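Local coordinates for family 88 glycosyl hydrolase (Bacteroides thetaiotaomicron, PDB 5NOA), which probably acts as a polysaccharide lyase that removes rhamnose caps from complex arabinogalactan proteins such as those of gum arabic, at residues 42-47 with 78-83. Sequence-based numbering, arbitrary orientation.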
ATOM      1  N   GLY A  42      16.181  -9.758  -4.027  1.00  9.97           N
ATOM      2  CA  GLY A  42      17.486  -9.812  -4.670  1.00 11.26           C
ATOM      3  C   GLY A  42      17.423  -9.500  -6.151  1.00 10.50           C
ATOM      4  O   GLY A  42      18.281  -8.754  -6.679  1.00 12.08           O
ATOM      5  N   TYR A  43      16.438 -10.073  -6.851  1.00  9.85           N
ATOM      6  CA  TYR A  43      16.260  -9.804  -8.282  1.00 10.55           C
ATOM      7  C   TYR A  43      16.082  -8.289  -8.478  1.00  9.88           C
ATOM      8  O   TYR A  43      16.690  -7.682  -9.371  1.00 11.20           O
ATOM      9  CB  TYR A  43      15.078 -10.603  -8.828  1.00 11.73           C
ATOM     10  CG  TYR A  43      14.765 -10.308 -10.254  1.00 13.06           C
ATOM     11  CD1 TYR A  43      15.392 -10.965 -11.291  1.00 13.53           C
ATOM     12  CD2 TYR A  43      13.842  -9.332 -10.575  1.00 13.74           C
ATOM     13  CE1 TYR A  43      15.077 -10.680 -12.612  1.00 15.34           C
ATOM     14  CE2 TYR A  43      13.531  -9.022 -11.883  1.00 15.67           C
ATOM     15  CZ  TYR A  43      14.157  -9.692 -12.898  1.00 15.40           C
ATOM     16  OH  TYR A  43      13.842  -9.379 -14.182  1.00 22.63           O
ATOM     17  N   TRP A  44      15.198  -7.714  -7.671  1.00  9.56           N
ATOM     18  CA  TRP A  44      14.909  -6.299  -7.850  1.00  9.28           C
ATOM     19  C   TRP A  44      16.176  -5.457  -7.626  1.00  8.73           C
ATOM     20  O   TRP A  44      16.536  -4.585  -8.427  1.00 10.54           O
ATOM     21  CB  TRP A  44      13.788  -5.837  -6.943  1.00 10.23           C
ATOM     22  CG  TRP A  44      13.496  -4.436  -7.172  1.00 12.68           C
ATOM     23  CD1 TRP A  44      13.999  -3.374  -6.457  1.00 14.75           C
ATOM     24  CD2 TRP A  44      12.751  -3.892  -8.225  1.00 13.81           C
ATOM     25  NE1 TRP A  44      13.595  -2.209  -6.995  1.00 15.71           N
ATOM     26  CE2 TRP A  44      12.792  -2.472  -8.068  1.00 13.34           C
ATOM     27  CE3 TRP A  44      12.029  -4.430  -9.275  1.00 16.12           C
ATOM     28  CZ2 TRP A  44      12.196  -1.606  -8.973  1.00 16.10           C
ATOM     29  CZ3 TRP A  44      11.360  -3.525 -10.155  1.00 18.10           C
ATOM     30  CH2 TRP A  44      11.464  -2.150  -9.975  1.00 16.30           C
ATOM     31  N   GLN A  45      16.852  -5.708  -6.518  1.00  9.12           N
ATOM     32  CA  GLN A  45      18.019  -4.874  -6.175  1.00  9.94           C
ATOM     33  C   GLN A  45      19.188  -5.058  -7.152  1.00 11.04           C
ATOM     34  O   GLN A  45      19.862  -4.092  -7.505  1.00 12.68           O
ATOM     35  CB  GLN A  45      18.428  -5.088  -4.730  1.00  9.81           C
ATOM     36  CG  GLN A  45      17.367  -4.579  -3.776  1.00  9.20           C
ATOM     37  CD  GLN A  45      17.660  -4.762  -2.302  1.00  9.79           C
ATOM     38  OE1 GLN A  45      18.707  -5.290  -1.912  1.00 12.49           O
ATOM     39  NE2 GLN A  45      16.714  -4.349  -1.458  1.00  9.99           N
ATOM     40  N   THR A  46      19.354  -6.298  -7.630  1.00 11.22           N
ATOM     41  CA  THR A  46      20.374  -6.579  -8.640  1.00 12.76           C
ATOM     42  C   THR A  46      20.132  -5.802  -9.914  1.00 13.66           C
ATOM     43  O   THR A  46      21.071  -5.322 -10.554  1.00 15.21           O
ATOM     44  CB  THR A  46      20.428  -8.100  -8.939  1.00 14.25           C
ATOM     45  OG1 THR A  46      20.923  -8.747  -7.774  1.00 17.83           O
ATOM     46  CG2 THR A  46      21.306  -8.426 -10.125  1.00 16.87           C
ATOM     47  N   ASN A  47      18.874  -5.715 -10.308  1.00 11.85           N
ATOM     48  CA  ASN A  47      18.525  -5.068 -11.552  1.00 13.15           C
ATOM     49  C   ASN A  47      18.353  -3.538 -11.429  1.00 12.45           C
ATOM     50  O   ASN A  47      18.215  -2.857 -12.426  1.00 16.17           O
ATOM     51  CB  ASN A  47      17.284  -5.771 -12.099  1.00 15.33           C
ATOM     52  CG  ASN A  47      17.632  -7.098 -12.732  1.00 18.24           C
ATOM     53  OD1 ASN A  47      18.198  -7.102 -13.803  1.00 26.49           O
ATOM     54  ND2 ASN A  47      17.351  -8.220 -12.068  1.00 18.20           N
ATOM     55  N   LEU A  78      18.611  -3.088   4.395  1.00 10.14           N
ATOM     56  CA  LEU A  78      18.685  -1.801   5.103  1.00 10.48           C
ATOM     57  C   LEU A  78      19.554  -0.809   4.343  1.00 10.11           C
ATOM     58  O   LEU A  78      19.190   0.346   4.157  1.00 11.20           O
ATOM     59  CB  LEU A  78      19.212  -2.009   6.512  1.00 10.97           C
ATOM     60  CG  LEU A  78      19.393  -0.739   7.350  1.00 12.79           C
ATOM     61  CD1 LEU A  78      18.067  -0.002   7.486  1.00 14.47           C
ATOM     62  CD2 LEU A  78      19.953  -1.097   8.713  1.00 13.80           C
ATOM     63  N   GLU A  79      20.697  -1.290   3.873  1.00 11.20           N
ATOM     64  CA  GLU A  79      21.587  -0.435   3.126  1.00 11.99           C
ATOM     65  C   GLU A  79      20.959   0.126   1.856  1.00 10.94           C
ATOM     66  O   GLU A  79      21.202   1.278   1.493  1.00 11.10           O
ATOM     67  CB  GLU A  79      22.912  -1.144   2.842  1.00 15.02           C
ATOM     68  CG  GLU A  79      23.720  -1.378   4.130  1.00 22.43           C
ATOM     69  CD  GLU A  79      23.805  -0.159   5.075  1.00 30.76           C
ATOM     70  OE1 GLU A  79      24.356   0.882   4.635  1.00 34.55           O
ATOM     71  OE2 GLU A  79      23.327  -0.243   6.267  1.00 36.18           O
ATOM     72  N   TYR A  80      20.136  -0.664   1.188  1.00  9.74           N
ATOM     73  CA  TYR A  80      19.498  -0.230  -0.039  1.00  9.13           C
ATOM     74  C   TYR A  80      18.517   0.908   0.205  1.00  9.13           C
ATOM     75  O   TYR A  80      18.518   1.893  -0.519  1.00 10.20           O
ATOM     76  CB  TYR A  80      18.802  -1.429  -0.687  1.00  8.96           C
ATOM     77  CG  TYR A  80      18.400  -1.204  -2.123  1.00  8.62           C
ATOM     78  CD1 TYR A  80      19.303  -1.328  -3.149  1.00  9.98           C
ATOM     79  CD2 TYR A  80      17.076  -0.912  -2.460  1.00  9.09           C
ATOM     80  CE1 TYR A  80      18.954  -1.128  -4.458  1.00 11.23           C
ATOM     81  CE2 TYR A  80      16.712  -0.735  -3.767  1.00 10.35           C
ATOM     82  CZ  TYR A  80      17.647  -0.859  -4.757  1.00 10.67           C
ATOM     83  OH  TYR A  80      17.251  -0.691  -6.074  1.00 14.20           O
ATOM     84  N   SER A  81      17.685   0.769   1.252  1.00  8.61           N
ATOM     85  CA  SER A  81      16.784   1.880   1.595  1.00  8.90           C
ATOM     86  C   SER A  81      17.529   3.127   2.121  1.00  8.51           C
ATOM     87  O   SER A  81      17.144   4.260   1.807  1.00  9.88           O
ATOM     88  CB  SER A  81      15.682   1.454   2.547  1.00  9.58           C
ATOM     89  OG  SER A  81      14.711   0.682   1.894  1.00  9.74           O
ATOM     90  N   LYS A  82      18.585   2.928   2.918  1.00  9.04           N
ATOM     91  CA  LYS A  82      19.387   4.062   3.374  1.00 10.81           C
ATOM     92  C   LYS A  82      19.994   4.790   2.174  1.00  9.62           C
ATOM     93  O   LYS A  82      20.002   6.025   2.141  1.00 11.73           O
ATOM     94  CB  LYS A  82      20.533   3.616   4.269  1.00 12.40           C
ATOM     95  CG  LYS A  82      20.120   3.265   5.661  1.00 15.84           C
ATOM     96  CD  LYS A  82      21.352   2.856   6.430  1.00 19.65           C
ATOM     97  CE  LYS A  82      21.026   2.537   7.853  1.00 22.94           C
ATOM     98  NZ  LYS A  82      22.222   1.904   8.480  1.00 24.92           N
ATOM     99  N   GLY A  83      20.464   4.040   1.179  1.00 10.06           N
ATOM    100  CA  GLY A  83      21.052   4.675   0.005  1.00 10.90           C
ATOM    101  C   GLY A  83      20.051   5.518  -0.758  1.00  9.91           C
ATOM    102  O   GLY A  83      20.359   6.621  -1.223  1.00 11.06           O
TER
HETATM  103  O   HOH W   1      15.002   0.587  -6.665  1.00 18.39           O
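Helices 29-47 and 75-87 come nearest within these segments at Gln-45 and Tyr-80, whose CA atoms are 7.8 Å apart, and side chains alone bridge the gap. From both CA atoms the bond to CB is directed at the other helix, and the two side chains then run antiparallel alongside each other. Gln-45 lies over one face of the Tyr-80 ring: its CG sits 3.6 Å from the ring centroid, only 1° off the normal, in a CH-pi contact. Because the glutamine chain runs extended beyond CG, its amide continues over the root of the tyrosine, nearly flat against the ring with the planes 14° apart. There NE2 of Gln-45 lies 3.6 Å from CD2 of Tyr-80, and the same nitrogen hydrogen-bonds to Tyr-61 on the intervening helix 56-72. The pairing of helices 29-47 and 75-87 is consistent with the (alpha/alpha)6 barrel of the six-hairpin clan to which family 88 belongs. Tyr-80 CG stands anti to the backbone N (chi1 -165°), carrying the hydroxyl toward Trp-44, whose side chain runs roughly perpendicular to that of Tyr-80. Trp-44 NE1 and Tyr-80 OH, 4.1 Å apart, are too far for a direct bond. A water joins them, accepting from Trp-44 NE1 and donating to Tyr-80 OH at 2.7 Å. The same hydroxyl is hydrogen-bonded to His-48 O, just beyond the first segment. A leucine replacing Tyr-80 is likely to leave this water and the His-48 carbonyl without their phenol partner and the Gln-45 chain without a flat face to lie on. His-51 meets the Tyr-80 ring edge-to-face, while His-48 and Tyr-61 stack on the Trp-44 indole.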